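YARHG domain-containing protein (Legionella pneumophila subsp. pneumophila, PDB 4G2A) is of unknown function but, as a two-domain protein with DUF4424 and YARHG regions, has been put forward as a putative nutrient-binding protein. Local coordinates at residues N2-I14 and G146-V160. Sequence-based numbering, arbitrary orientation. Where two conformers were deposited one is given.
Sequences NDTAVGGEGSLPI and GATYDVMGYHWVRYV. With SO4 (sulfate ion), chain K.
Ala5 and Tyr149 exchange two backbone hydrogen bonds, Ala5 N to Tyr149 O (2.8 Å) and Tyr149 N to Ala5 O, and with Val151 N to Asp3 O they seat strand 4-6 antiparallel on strand 148-150. Farther on, residues 10-12 run parallel to strand 155-160: Val160 N donates to Gly10 O (2.9 Å) and Leu12 N to Val160 O. One N-terminal chain thus pairs in opposite senses with both arms of a beta hairpin, whose type I turn spans Asp150 to Gly153. Asp150 OD1 braces that turn, taking Met152 N in an Asx turn and Tyr154 N from the opposite face of the carboxylate, while OD2 accepts Trp156 NE1.

The switch between strands is polar. Thr148 OG1, set beside its own backbone N (chi1 -65°), receives Gly7 N at 2.8 Å, and Gly146 N binds Gly7 O. Two waters donate to Gly8 O and accept from Arg158 N and Arg158 NE respectively; a third accepts from Thr148 N and lies within reach of Gly8 O and Gly146 O.

Aromatic faces meet backbone and methyl groups. Ala5 CB makes a CH-pi contact over the Tyr149 ring, 3.6 Å from its centroid. The Tyr159 ring packs one face over Gly10 C and Ser11 N, both offset toward its rim, and Leu12 CD2 meets CE1 of that ring at 4.0 Å. Glu9 spreads its carboxylate over Val160 CG2, yet its OE1 stays 5.3 Å from Arg158 NE.

Backbone pairing, rather than a salt bridge, therefore joins the N-terminus to the hairpin, with glycines permitting close approach and water bridging the change of partner.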
loop_
_atom_site.group_PDB
_atom_site.type_symbol
_atom_site.label_atom_id
_atom_site.label_comp_id
_atom_site.label_asym_id
_atom_site.label_seq_id
_atom_site.Cartn_x
_atom_site.Cartn_y
_atom_site.Cartn_z
ATOM N N ASN A 2 12.042 5.663 -14.657
ATOM C CA ASN A 2 11.167 5.729 -13.484
ATOM C C ASN A 2 10.817 4.330 -12.957
ATOM O O ASN A 2 9.917 3.658 -13.479
ATOM C CB ASN A 2 9.887 6.527 -13.781
ATOM C CG ASN A 2 9.986 8.003 -13.469
ATOM O OD1 ASN A 2 9.498 8.851 -14.230
ATOM N ND2 ASN A 2 10.594 8.347 -12.333
ATOM N N ASP A 3 11.531 3.925 -11.884
ATOM C CA ASP A 3 11.417 2.638 -11.208
ATOM C C ASP A 3 10.081 2.462 -10.495
ATOM O O ASP A 3 9.527 1.364 -10.473
ATOM C CB ASP A 3 12.545 2.486 -10.167
ATOM C CG ASP A 3 13.962 2.380 -10.703
ATOM O OD1 ASP A 3 14.126 2.268 -11.954
ATOM O OD2 ASP A 3 14.919 2.388 -9.869
ATOM N N THR A 4 9.606 3.523 -9.865
ATOM C CA THR A 4 8.415 3.495 -9.039
ATOM C C THR A 4 7.369 4.504 -9.483
ATOM O O THR A 4 7.695 5.675 -9.706
ATOM C CB THR A 4 8.841 3.799 -7.571
ATOM O OG1 THR A 4 9.874 2.890 -7.199
ATOM C CG2 THR A 4 7.675 3.733 -6.554
ATOM N N ALA A 5 6.107 4.057 -9.559
ATOM C CA ALA A 5 4.992 4.969 -9.747
ATOM C C ALA A 5 4.453 5.238 -8.343
ATOM O O ALA A 5 3.871 4.349 -7.708
ATOM C CB ALA A 5 3.949 4.381 -10.671
ATOM N N VAL A 6 4.785 6.425 -7.817
ATOM C CA VAL A 6 4.470 6.931 -6.483
ATOM C C VAL A 6 2.976 7.296 -6.411
ATOM O O VAL A 6 2.467 8.070 -7.245
ATOM C CB VAL A 6 5.417 8.125 -6.136
ATOM C CG1 VAL A 6 5.062 8.765 -4.797
ATOM C CG2 VAL A 6 6.872 7.670 -6.118
ATOM N N GLY A 7 2.295 6.707 -5.417
ATOM C CA GLY A 7 0.865 6.890 -5.208
ATOM C C GLY A 7 0.434 7.692 -3.991
ATOM O O GLY A 7 -0.731 8.080 -3.893
ATOM N N GLY A 8 1.357 7.949 -3.074
ATOM C CA GLY A 8 1.065 8.664 -1.833
ATOM C C GLY A 8 1.009 7.714 -0.658
ATOM O O GLY A 8 1.035 6.492 -0.835
ATOM N N GLU A 9 0.970 8.264 0.553
ATOM C CA GLU A 9 0.947 7.451 1.769
ATOM C C GLU A 9 0.336 8.214 2.948
ATOM O O GLU A 9 0.203 9.445 2.908
ATOM C CB GLU A 9 2.366 6.946 2.135
ATOM C CG GLU A 9 3.441 8.012 2.383
ATOM C CD GLU A 9 4.630 7.545 3.216
ATOM O OE1 GLU A 9 4.491 6.561 3.984
ATOM O OE2 GLU A 9 5.690 8.203 3.153
ATOM N N GLY A 10 -0.005 7.465 3.985
ATOM C CA GLY A 10 -0.536 8.019 5.213
ATOM C C GLY A 10 0.543 8.408 6.205
ATOM O O GLY A 10 1.696 7.969 6.111
ATOM N N SER A 11 0.179 9.284 7.132
ATOM C CA SER A 11 1.099 9.774 8.157
ATOM C C SER A 11 0.341 10.065 9.437
ATOM O O SER A 11 -0.839 10.451 9.376
ATOM C CB SER A 11 1.807 11.044 7.684
ATOM O OG SER A 11 2.860 10.803 6.763
ATOM N N LEU A 12 1.008 9.880 10.591
ATOM C CA LEU A 12 0.442 10.245 11.898
ATOM C C LEU A 12 0.238 11.771 11.949
ATOM O O LEU A 12 1.024 12.477 11.300
ATOM C CB LEU A 12 1.404 9.839 13.062
ATOM C CG LEU A 12 1.423 8.403 13.547
ATOM C CD1 LEU A 12 2.415 8.251 14.656
ATOM C CD2 LEU A 12 0.050 7.940 14.038
ATOM N N PRO A 13 -0.730 12.330 12.715
ATOM C CA PRO A 13 -0.749 13.794 12.877
ATOM C C PRO A 13 0.486 14.192 13.677
ATOM O O PRO A 13 0.998 13.380 14.459
ATOM C CB PRO A 13 -2.048 14.073 13.661
ATOM C CG PRO A 13 -2.731 12.771 13.836
ATOM C CD PRO A 13 -1.709 11.688 13.612
ATOM N N ILE A 14 1.015 15.392 13.454
ATOM C CA ILE A 14 2.194 15.789 14.206
ATOM C C ILE A 14 1.982 17.169 14.833
ATOM O O ILE A 14 1.233 17.975 14.282
ATOM C CB ILE A 14 3.481 15.731 13.334
ATOM C CG1 ILE A 14 3.422 16.655 12.121
ATOM C CG2 ILE A 14 3.815 14.312 12.924
ATOM C CD1 ILE A 14 4.555 17.573 12.058
ATOM N N GLY A 146 -3.205 6.985 -4.159
ATOM C CA GLY A 146 -3.055 6.044 -5.258
ATOM C C GLY A 146 -2.330 4.819 -4.725
ATOM O O GLY A 146 -1.902 4.790 -3.555
ATOM N N ALA A 147 -2.219 3.771 -5.547
ATOM C CA ALA A 147 -1.552 2.575 -5.071
ATOM C C ALA A 147 -0.186 2.450 -5.728
ATOM O O ALA A 147 -0.075 2.093 -6.905
ATOM C CB ALA A 147 -2.409 1.346 -5.313
ATOM N N THR A 148 0.853 2.800 -4.949
ATOM C CA THR A 148 2.263 2.750 -5.312
ATOM C C THR A 148 2.603 1.362 -5.884
ATOM O O THR A 148 2.177 0.327 -5.364
ATOM C CB THR A 148 3.132 3.139 -4.074
ATOM O OG1 THR A 148 2.845 4.489 -3.780
ATOM C CG2 THR A 148 4.632 3.062 -4.322
ATOM N N TYR A 149 3.358 1.368 -6.972
ATOM C CA TYR A 149 3.792 0.154 -7.614
ATOM C C TYR A 149 5.143 0.411 -8.308
ATOM O O TYR A 149 5.477 1.549 -8.618
ATOM C CB TYR A 149 2.699 -0.401 -8.568
ATOM C CG TYR A 149 2.419 0.461 -9.779
ATOM C CD1 TYR A 149 1.469 1.477 -9.731
ATOM C CD2 TYR A 149 3.083 0.241 -10.984
ATOM C CE1 TYR A 149 1.206 2.274 -10.846
ATOM C CE2 TYR A 149 2.832 1.033 -12.101
ATOM C CZ TYR A 149 1.882 2.040 -12.032
ATOM O OH TYR A 149 1.626 2.809 -13.136
ATOM N N ASP A 150 5.924 -0.647 -8.529
ATOM C CA ASP A 150 7.234 -0.479 -9.142
ATOM C C ASP A 150 7.519 -1.512 -10.244
ATOM O O ASP A 150 6.726 -2.439 -10.461
ATOM C CB ASP A 150 8.347 -0.497 -8.073
ATOM C CG ASP A 150 8.391 -1.728 -7.206
ATOM O OD1 ASP A 150 8.146 -2.845 -7.736
ATOM O OD2 ASP A 150 8.815 -1.607 -6.044
ATOM N N VAL A 151 8.668 -1.321 -10.929
ATOM C CA VAL A 151 9.190 -2.115 -12.056
ATOM C C VAL A 151 9.538 -3.585 -11.670
ATOM O O VAL A 151 9.864 -4.358 -12.566
ATOM C CB VAL A 151 10.401 -1.412 -12.728
ATOM C CG1 VAL A 151 9.956 -0.121 -13.411
ATOM C CG2 VAL A 151 11.534 -1.137 -11.731
HETATM N N MSE A 152 9.476 -3.959 -10.371
HETATM C CA MSE A 152 9.730 -5.312 -9.862
HETATM C C MSE A 152 8.406 -6.055 -9.710
HETATM O O MSE A 152 8.387 -7.260 -9.443
HETATM C CB MSE A 152 10.476 -5.254 -8.513
HETATM C CG MSE A 152 11.742 -4.396 -8.537
HETATM SE SE MSE A 152 13.232 -5.227 -9.474
HETATM C CE MSE A 152 12.923 -4.637 -11.242
ATOM N N GLY A 153 7.311 -5.312 -9.871
ATOM C CA GLY A 153 5.955 -5.821 -9.738
ATOM C C GLY A 153 5.379 -5.695 -8.358
ATOM O O GLY A 153 4.331 -6.273 -8.075
ATOM N N TYR A 154 6.043 -4.944 -7.494
ATOM C CA TYR A 154 5.566 -4.776 -6.123
ATOM C C TYR A 154 4.488 -3.716 -6.004
ATOM O O TYR A 154 4.437 -2.798 -6.809
ATOM C CB TYR A 154 6.718 -4.368 -5.199
ATOM C CG TYR A 154 7.944 -5.248 -5.202
ATOM C CD1 TYR A 154 7.857 -6.604 -5.518
ATOM C CD2 TYR A 154 9.178 -4.752 -4.786
ATOM C CE1 TYR A 154 8.972 -7.436 -5.444
ATOM C CE2 TYR A 154 10.300 -5.571 -4.722
ATOM C CZ TYR A 154 10.192 -6.917 -5.043
ATOM O OH TYR A 154 11.304 -7.732 -4.983
ATOM N N HIS A 155 3.642 -3.847 -4.982
ATOM C CA HIS A 155 2.633 -2.879 -4.540
ATOM C C HIS A 155 3.065 -2.495 -3.133
ATOM O O HIS A 155 3.430 -3.368 -2.339
ATOM C CB HIS A 155 1.215 -3.461 -4.577
ATOM C CG HIS A 155 0.432 -3.142 -5.820
ATOM N ND1 HIS A 155 0.488 -3.964 -6.945
ATOM C CD2 HIS A 155 -0.475 -2.160 -6.045
ATOM C CE1 HIS A 155 -0.346 -3.426 -7.825
ATOM N NE2 HIS A 155 -0.940 -2.336 -7.338
ATOM N N TRP A 156 3.172 -1.207 -2.871
ATOM C CA TRP A 156 3.618 -0.711 -1.572
ATOM C C TRP A 156 2.500 0.021 -0.849
ATOM O O TRP A 156 1.844 0.890 -1.420
ATOM C CB TRP A 156 4.816 0.228 -1.733
ATOM C CG TRP A 156 6.090 -0.459 -2.114
ATOM C CD1 TRP A 156 6.613 -0.583 -3.365
ATOM C CD2 TRP A 156 7.047 -1.048 -1.217
ATOM N NE1 TRP A 156 7.812 -1.247 -3.313
ATOM C CE2 TRP A 156 8.104 -1.549 -2.007
ATOM C CE3 TRP A 156 7.100 -1.220 0.184
ATOM C CZ2 TRP A 156 9.218 -2.201 -1.447
ATOM C CZ3 TRP A 156 8.204 -1.859 0.737
ATOM C CH2 TRP A 156 9.238 -2.361 -0.077
ATOM N N VAL A 157 2.284 -0.332 0.407
ATOM C CA VAL A 157 1.309 0.338 1.267
ATOM C C VAL A 157 2.150 0.814 2.440
ATOM O O VAL A 157 2.954 0.050 2.974
ATOM C CB VAL A 157 0.031 -0.490 1.619
ATOM C CG1 VAL A 157 0.346 -1.960 1.835
ATOM C CG2 VAL A 157 -0.728 0.089 2.806
ATOM N N ARG A 158 2.113 2.123 2.695
ATOM C CA ARG A 158 2.963 2.723 3.714
ATOM C C ARG A 158 2.179 3.649 4.611
ATOM O O ARG A 158 1.132 4.167 4.232
ATOM C CB ARG A 158 4.140 3.501 3.077
ATOM C CG ARG A 158 4.735 2.926 1.799
ATOM C CD ARG A 158 5.777 3.874 1.283
ATOM N NE ARG A 158 6.089 3.723 -0.142
ATOM C CZ ARG A 158 7.039 2.927 -0.626
ATOM N NH1 ARG A 158 7.750 2.152 0.191
ATOM N NH2 ARG A 158 7.294 2.902 -1.927
ATOM N N TYR A 159 2.720 3.869 5.807
ATOM C CA TYR A 159 2.187 4.758 6.835
ATOM C C TYR A 159 3.334 5.199 7.741
ATOM O O TYR A 159 3.997 4.338 8.315
ATOM C CB TYR A 159 1.076 4.071 7.633
ATOM C CG TYR A 159 0.189 5.034 8.388
ATOM C CD1 TYR A 159 0.552 5.504 9.647
ATOM C CD2 TYR A 159 -0.994 5.510 7.826
ATOM C CE1 TYR A 159 -0.246 6.406 10.336
ATOM C CE2 TYR A 159 -1.812 6.400 8.519
ATOM C CZ TYR A 159 -1.441 6.833 9.782
ATOM O OH TYR A 159 -2.238 7.706 10.483
ATOM N N VAL A 160 3.575 6.533 7.852
ATOM C CA VAL A 160 4.643 7.091 8.689
ATOM C C VAL A 160 4.202 7.085 10.172
ATOM O O VAL A 160 3.219 7.726 10.540
ATOM C CB VAL A 160 5.116 8.486 8.228
ATOM C CG1 VAL A 160 6.171 9.056 9.179
ATOM C CG2 VAL A 160 5.646 8.437 6.790
HETATM S S SO4 K . 12.336 6.706 -9.420
HETATM O O1 SO4 K . 10.949 6.601 -9.885
HETATM O O2 SO4 K . 13.256 6.620 -10.564
HETATM O O3 SO4 K . 12.516 8.005 -8.755
HETATM O O4 SO4 K . 12.613 5.619 -8.472
HETATM O O HOH W 1 0.330 3.730 -2.252
HETATM O O HOH W 2 0.928 3.693 0.583
HETATM O O HOH W 3 3.828 5.265 -1.119
HETATM O O HOH W 4 -3.498 9.679 9.106
#